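PDB 6OZB: Two-component sensor histidine kinase from Nostoc sp., which probably senses light through a bilin held in its GAF domain, here phycoerythrobilin, and as a sensor histidine kinase passes the signal on by phosphotransfer. Local coordinates for residues K149-A154 / V167-E172; T49-I54 / R74-L79. The protein carries 1 engineered substitution. All coordinates share one frame; numbering follows the deposited sequence.

Interaction 1. Residues K149-A154 / V167-E172; sequences KSSVVA and VSHHSE. With PEB (phycoerythrobilin), chain F.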
loop_
_atom_site.group_PDB
_atom_site.type_symbol
_atom_site.label_atom_id
_atom_site.label_comp_id
_atom_site.label_asym_id
_atom_site.label_seq_id
_atom_site.Cartn_x
_atom_site.Cartn_y
_atom_site.Cartn_z
ATOM N N LYS C 149 15.784 6.735 9.332
ATOM C CA LYS C 149 14.719 5.730 9.278
ATOM C C LYS C 149 13.424 6.255 8.671
ATOM O O LYS C 149 12.566 5.468 8.233
ATOM C CB LYS C 149 14.452 5.192 10.695
ATOM C CG LYS C 149 15.586 4.271 11.168
ATOM C CD LYS C 149 15.332 3.639 12.510
ATOM C CE LYS C 149 16.526 2.798 12.934
ATOM N NZ LYS C 149 16.304 2.238 14.291
ATOM N N SER C 150 13.290 7.582 8.615
ATOM C CA SER C 150 12.119 8.237 8.054
ATOM C C SER C 150 12.537 9.427 7.237
ATOM O O SER C 150 13.232 10.308 7.764
ATOM C CB SER C 150 11.190 8.726 9.181
ATOM O OG SER C 150 10.188 9.618 8.710
ATOM N N SER C 151 12.055 9.499 5.998
ATOM C CA SER C 151 12.317 10.648 5.138
ATOM C C SER C 151 10.998 11.163 4.576
ATOM O O SER C 151 10.141 10.368 4.186
ATOM C CB SER C 151 13.253 10.260 4.011
ATOM O OG SER C 151 13.435 11.325 3.108
ATOM N N VAL C 152 10.828 12.482 4.541
ATOM C CA VAL C 152 9.647 13.091 3.920
ATOM C C VAL C 152 10.131 14.224 3.043
ATOM O O VAL C 152 10.897 15.081 3.513
ATOM C CB VAL C 152 8.636 13.634 4.947
ATOM C CG1 VAL C 152 7.385 14.183 4.238
ATOM C CG2 VAL C 152 8.216 12.567 5.924
ATOM N N VAL C 153 9.711 14.214 1.778
ATOM C CA VAL C 153 10.161 15.211 0.796
ATOM C C VAL C 153 8.982 15.850 0.079
ATOM O O VAL C 153 8.084 15.166 -0.370
ATOM C CB VAL C 153 11.085 14.562 -0.231
ATOM C CG1 VAL C 153 11.464 15.525 -1.338
ATOM C CG2 VAL C 153 12.351 14.050 0.474
ATOM N N ALA C 154 8.998 17.177 -0.009
ATOM C CA ALA C 154 8.050 17.907 -0.842
ATOM C C ALA C 154 8.812 18.870 -1.753
ATOM O O ALA C 154 9.706 19.587 -1.279
ATOM C CB ALA C 154 7.068 18.676 0.012
ATOM N N VAL C 167 13.133 18.814 2.736
ATOM C CA VAL C 167 13.489 17.456 3.154
ATOM C C VAL C 167 13.481 17.318 4.677
ATOM O O VAL C 167 14.132 18.089 5.373
ATOM C CB VAL C 167 14.865 17.046 2.656
ATOM C CG1 VAL C 167 15.157 15.577 2.973
ATOM C CG2 VAL C 167 14.980 17.234 1.175
ATOM N N SER C 168 12.765 16.323 5.186
ATOM C CA SER C 168 12.673 16.075 6.617
ATOM C C SER C 168 13.163 14.661 6.917
ATOM O O SER C 168 12.564 13.704 6.445
ATOM C CB SER C 168 11.226 16.252 7.068
ATOM O OG SER C 168 11.043 15.972 8.457
ATOM N N HIS C 169 14.262 14.552 7.662
ATOM C CA HIS C 169 14.873 13.271 8.043
ATOM C C HIS C 169 14.712 13.017 9.536
ATOM O O HIS C 169 14.822 13.944 10.346
ATOM C CB HIS C 169 16.366 13.240 7.774
ATOM C CG HIS C 169 16.746 13.139 6.328
ATOM N ND1 HIS C 169 18.048 13.311 5.896
ATOM C CD2 HIS C 169 16.016 12.859 5.227
ATOM C CE1 HIS C 169 18.102 13.136 4.586
ATOM N NE2 HIS C 169 16.885 12.854 4.158
ATOM N N HIS C 170 14.497 11.752 9.903
ATOM C CA HIS C 170 14.431 11.363 11.306
ATOM C C HIS C 170 15.134 10.052 11.537
ATOM O O HIS C 170 15.062 9.142 10.698
ATOM C CB HIS C 170 12.989 11.278 11.756
ATOM C CG HIS C 170 12.813 11.410 13.223
ATOM N ND1 HIS C 170 13.212 12.530 13.919
ATOM C CD2 HIS C 170 12.292 10.560 14.134
ATOM C CE1 HIS C 170 12.926 12.369 15.200
ATOM N NE2 HIS C 170 12.355 11.191 15.355
ATOM N N SER C 171 15.835 9.967 12.670
ATOM C CA SER C 171 16.656 8.797 13.022
ATOM C C SER C 171 15.843 7.629 13.586
ATOM O O SER C 171 16.377 6.531 13.820
ATOM C CB SER C 171 17.718 9.186 14.057
ATOM O OG SER C 171 17.127 9.453 15.321
ATOM N N GLU C 172 14.553 7.862 13.789
ATOM C CA GLU C 172 13.677 6.858 14.345
ATOM C C GLU C 172 12.444 6.664 13.501
ATOM O O GLU C 172 12.011 7.567 12.777
ATOM C CB GLU C 172 13.287 7.263 15.761
ATOM C CG GLU C 172 14.509 7.288 16.681
ATOM C CD GLU C 172 14.194 7.620 18.120
ATOM O OE1 GLU C 172 13.011 7.850 18.449
ATOM O OE2 GLU C 172 15.150 7.663 18.924
HETATM C CHC PEB F . 17.856 12.047 -2.837
HETATM N NC PEB F . 16.600 10.140 -3.924
HETATM C C1C PEB F . 15.335 9.811 -4.304
HETATM C C2C PEB F . 14.472 10.826 -3.976
HETATM C C3C PEB F . 15.209 11.826 -3.381
HETATM C C4C PEB F . 16.550 11.382 -3.357
HETATM C CMC PEB F . 14.564 13.119 -2.917
HETATM C CAC PEB F . 12.935 10.765 -4.270
HETATM C CBC PEB F . 12.230 9.846 -3.286
HETATM C CGC PEB F . 12.038 10.589 -1.989
HETATM O O1C PEB F . 11.388 11.673 -2.007
HETATM O O2C PEB F . 12.503 10.135 -0.901
HETATM N ND PEB F . 17.014 12.739 -0.664
HETATM C C1D PEB F . 17.604 13.196 -1.991
HETATM C C2D PEB F . 18.872 13.792 -1.597
HETATM C C3D PEB F . 19.076 13.702 -0.237
HETATM C C4D PEB F . 17.978 13.090 0.415
HETATM C CMD PEB F . 19.898 14.342 -2.624
HETATM C CAD PEB F . 20.386 14.118 0.457
HETATM C CBD PEB F . 20.314 14.805 1.640
HETATM O OD PEB F . 17.817 12.884 1.609
HETATM N NA PEB F . 20.174 6.889 -5.364
HETATM C C1A PEB F . 21.579 6.962 -5.157
HETATM C C2A PEB F . 22.275 6.049 -6.132
HETATM C C3A PEB F . 21.198 5.407 -6.994
HETATM C C4A PEB F . 19.875 5.983 -6.453
HETATM C CMA PEB F . 23.360 6.791 -6.974
HETATM C CBA PEB F . 22.380 3.171 -7.463
HETATM O OA PEB F . 22.109 7.681 -4.327
HETATM C CHA PEB F . 18.658 5.570 -6.909
HETATM C CAA PEB F . 21.092 3.879 -7.000
HETATM N NB PEB F . 17.105 7.421 -5.688
HETATM C C1B PEB F . 17.341 6.183 -6.441
HETATM C C2B PEB F . 16.092 5.534 -6.761
HETATM C C3B PEB F . 15.049 6.345 -6.208
HETATM C C4B PEB F . 15.647 7.549 -5.530
HETATM C CHB PEB F . 14.857 8.502 -4.937
HETATM C CMB PEB F . 15.952 4.259 -7.530
HETATM C CAB PEB F . 13.564 6.059 -6.282
HETATM C CBB PEB F . 13.129 5.394 -4.994
HETATM C CGB PEB F . 11.671 4.992 -5.227
HETATM O O1B PEB F . 10.818 5.915 -5.387
HETATM O O2B PEB F . 11.352 3.780 -5.288
HETATM O O HOH W 1 10.859 12.407 8.583
#
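The antiparallel hairpin of strands 150-158 and 161-170, in the central sheet of the GAF domain, pairs S150 with H170 and V152 with S168 as hydrogen-bonded pairs. V152 N donates to S168 O at 2.9 Å, and S168 N returns a bond to V152 O. S151 and H169 between them, and V153 and V167 beyond, form non-hydrogen-bonded pairs. At the open end both K149 N and S150 N point at H170 O, a classic beta bulge in which one carbonyl takes two donors; beyond it the extended K149 chain runs alongside the backbone, its CD 3.3 Å from S171 O.

The two sheet faces differ in character. On the face of S150, V152 and S168, a water joins S150 OG to S168 O, to which it donates, while V152 packs on helix 178-201. The other face looks into the bilin pocket. There a chi1 of -73° sets H169 CG beside the backbone N and brings the ring's CD2 edge 3.7 Å from S151 OG, with H169 NE2 reaching the ring D oxygen, PEB OD, at 2.7 Å in a weak bond, bent to 126° at the hydrogen. R51 holds the other ring nitrogen, ND1, and so fixes the ring's rotation. A leucine in place of H169 would probably leave both PEB OD and the R51 guanidinium without their imidazole partner. V153 and V167 stand side by side, CG2 to CG1 4.1 Å, and V153 CB approaches PEB O1C at 3.4 Å. Such a hairpin, carrying a histidine to the ring D carbonyl, is characteristic of the bilin-binding GAF domains of phytochromes.

Interaction 2. Residues T49-I54 / R74-L79; sequences TDRVMI and RLPSLL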
loop_
_atom_site.group_PDB
_atom_site.type_symbol
_atom_site.label_atom_id
_atom_site.label_comp_id
_atom_site.label_asym_id
_atom_site.label_seq_id
_atom_site.Cartn_x
_atom_site.Cartn_y
_atom_site.Cartn_z
ATOM N N THR C 49 11.241 16.771 13.786
ATOM C CA THR C 49 12.161 15.763 13.291
ATOM C C THR C 49 13.613 16.173 13.516
ATOM O O THR C 49 13.902 17.350 13.783
ATOM C CB THR C 49 11.919 15.547 11.821
ATOM O OG1 THR C 49 11.904 16.827 11.196
ATOM C CG2 THR C 49 10.589 14.846 11.606
ATOM N N ASP C 50 14.533 15.223 13.364
ATOM C CA ASP C 50 15.927 15.460 13.728
ATOM C C ASP C 50 16.660 16.402 12.789
ATOM O O ASP C 50 17.580 17.060 13.223
ATOM C CB ASP C 50 16.712 14.158 13.778
ATOM C CG ASP C 50 16.281 13.222 14.905
ATOM O OD1 ASP C 50 15.893 13.691 16.004
ATOM O OD2 ASP C 50 16.364 11.983 14.670
ATOM N N ARG C 51 16.285 16.422 11.505
ATOM C CA ARG C 51 17.015 17.213 10.502
ATOM C C ARG C 51 16.061 17.620 9.395
ATOM O O ARG C 51 15.430 16.764 8.779
ATOM C CB ARG C 51 18.207 16.411 9.941
ATOM C CG ARG C 51 19.023 17.102 8.815
ATOM C CD ARG C 51 20.350 16.384 8.514
ATOM N NE ARG C 51 20.143 15.071 7.899
ATOM C CZ ARG C 51 21.061 14.116 7.815
ATOM N NH1 ARG C 51 22.281 14.288 8.311
ATOM N NH2 ARG C 51 20.745 12.958 7.250
ATOM N N VAL C 52 15.929 18.934 9.183
ATOM C CA VAL C 52 15.145 19.485 8.077
ATOM C C VAL C 52 16.100 20.299 7.229
ATOM O O VAL C 52 16.924 21.033 7.761
ATOM C CB VAL C 52 13.979 20.340 8.564
ATOM C CG1 VAL C 52 13.282 21.063 7.421
ATOM C CG2 VAL C 52 12.987 19.452 9.297
ATOM N N MET C 53 16.008 20.128 5.915
ATOM C CA MET C 53 16.905 20.800 4.966
ATOM C C MET C 53 16.128 21.371 3.806
ATOM O O MET C 53 15.072 20.853 3.450
ATOM C CB MET C 53 17.939 19.827 4.441
ATOM C CG MET C 53 18.757 19.181 5.524
ATOM S SD MET C 53 19.788 17.885 4.843
ATOM C CE MET C 53 18.539 16.731 4.357
ATOM N N ILE C 54 16.654 22.443 3.218
ATOM C CA ILE C 54 16.180 22.873 1.917
ATOM C C ILE C 54 17.322 22.636 0.932
ATOM O O ILE C 54 18.482 23.010 1.171
ATOM C CB ILE C 54 15.699 24.330 1.952
ATOM C CG1 ILE C 54 14.425 24.374 2.801
ATOM C CG2 ILE C 54 15.454 24.850 0.525
ATOM C CD1 ILE C 54 13.748 25.670 2.871
ATOM N N ARG C 74 21.801 15.716 16.437
ATOM C CA ARG C 74 21.491 14.295 16.470
ATOM C C ARG C 74 22.002 13.586 15.236
ATOM O O ARG C 74 22.410 12.427 15.321
ATOM C CB ARG C 74 19.977 14.058 16.550
ATOM C CG ARG C 74 19.570 12.585 16.406
ATOM C CD ARG C 74 20.024 11.719 17.604
ATOM N NE ARG C 74 19.702 10.292 17.435
ATOM C CZ ARG C 74 20.404 9.426 16.707
ATOM N NH1 ARG C 74 21.496 9.816 16.061
ATOM N NH2 ARG C 74 20.015 8.163 16.627
ATOM N N LEU C 75 22.058 14.309 14.122
ATOM C CA LEU C 75 22.633 13.781 12.884
ATOM C C LEU C 75 23.650 14.779 12.377
ATOM O O LEU C 75 23.589 15.946 12.744
ATOM C CB LEU C 75 21.546 13.547 11.845
ATOM C CG LEU C 75 20.633 12.343 12.109
ATOM C CD1 LEU C 75 19.506 12.318 11.058
ATOM C CD2 LEU C 75 21.387 11.031 12.100
ATOM N N PRO C 76 24.619 14.329 11.574
ATOM C CA PRO C 76 25.627 15.265 11.078
ATOM C C PRO C 76 25.051 16.307 10.155
ATOM O O PRO C 76 24.006 16.129 9.541
ATOM C CB PRO C 76 26.606 14.366 10.303
ATOM C CG PRO C 76 26.331 13.007 10.758
ATOM C CD PRO C 76 24.900 12.945 11.151
ATOM N N SER C 77 25.790 17.393 10.030
ATOM C CA SER C 77 25.374 18.500 9.188
ATOM C C SER C 77 25.714 18.244 7.727
ATOM O O SER C 77 26.838 17.815 7.396
ATOM C CB SER C 77 26.037 19.786 9.645
ATOM O OG SER C 77 25.755 20.812 8.710
ATOM N N LEU C 78 24.729 18.458 6.864
ATOM C CA LEU C 78 24.925 18.296 5.426
ATOM C C LEU C 78 24.938 19.654 4.733
ATOM O O LEU C 78 25.065 19.716 3.514
ATOM C CB LEU C 78 23.822 17.414 4.822
ATOM C CG LEU C 78 23.621 16.038 5.448
ATOM C CD1 LEU C 78 22.540 15.239 4.726
ATOM C CD2 LEU C 78 24.913 15.258 5.454
ATOM N N LEU C 79 24.867 20.734 5.507
ATOM C CA LEU C 79 24.827 22.070 4.948
ATOM C C LEU C 79 26.015 22.322 4.020
ATOM O O LEU C 79 27.177 22.020 4.357
ATOM C CB LEU C 79 24.822 23.097 6.073
ATOM C CG LEU C 79 24.681 24.539 5.616
ATOM C CD1 LEU C 79 23.302 24.844 5.000
ATOM C CD2 LEU C 79 24.998 25.463 6.779
#
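R51 reaches from the start of strand 51-57 into the loop before strand 82-83, where its guanidinium is sandwiched between two leucines. L78 CD1 lies over the centre of one face, 3.6 Å from R51 CZ; L75 covers the opposite face with CB and CD1, its CD1 4.0 Å from R51 CZ. Both leucines cross the arginine at about a right angle. At the edge, R51 NH1 donates to P76 O at 2.8 Å, the acceptor only 2° out of the guanidinium plane, although the bond bends to 143° at the hydrogen. The turn at chi3 (68°) folds the end of an otherwise extended arginine chain and sets this flat group between the leucines. Beside it, M53 SD touches the same methyl, L78 CD1, at 3.8 Å, and M53 and L78 both line the phycoerythrobilin pocket.

The packing slackens toward the exposed R74 and P76. D50 and R74 meet through the aliphatic part of the arginine, D50 CG lying 3.7 Å from R74 CG, while D50 OD2 stays 4.7 Å from R74 NE, too far for a salt bridge; that oxygen is instead bonded to S171 OG. R51 NE and NH2 are bonded outside this contact, NH2 to H169 ND1, and E68 also touches the side chain. Within the contact, a single hydrogen bond and two leucine faces, not an ion pair, hold the buried guanidinium.

In the fold
Interactions 1 and 2 meet where strands 161-170 and 51-57 run as neighbours in the sheet, their centres 9 Å apart. The backbone joins them through H169 N and R51 O, 2.7 Å apart, and D50 and R51 both face H169 in a second classic beta bulge. Past the end of strand 161-170, S171 and D50 add a side-chain link. Through R51, a second-shell residue, the loop of interaction 2 is tied to H169 and so to the chromophore, although the last bond, to ring D, is weak. M53 and L78 of interaction 2 add apolar walls to the pocket that V153 and H169 of interaction 1 also line, the M53 side chain about 4 Å from the bilin at the nearest atoms.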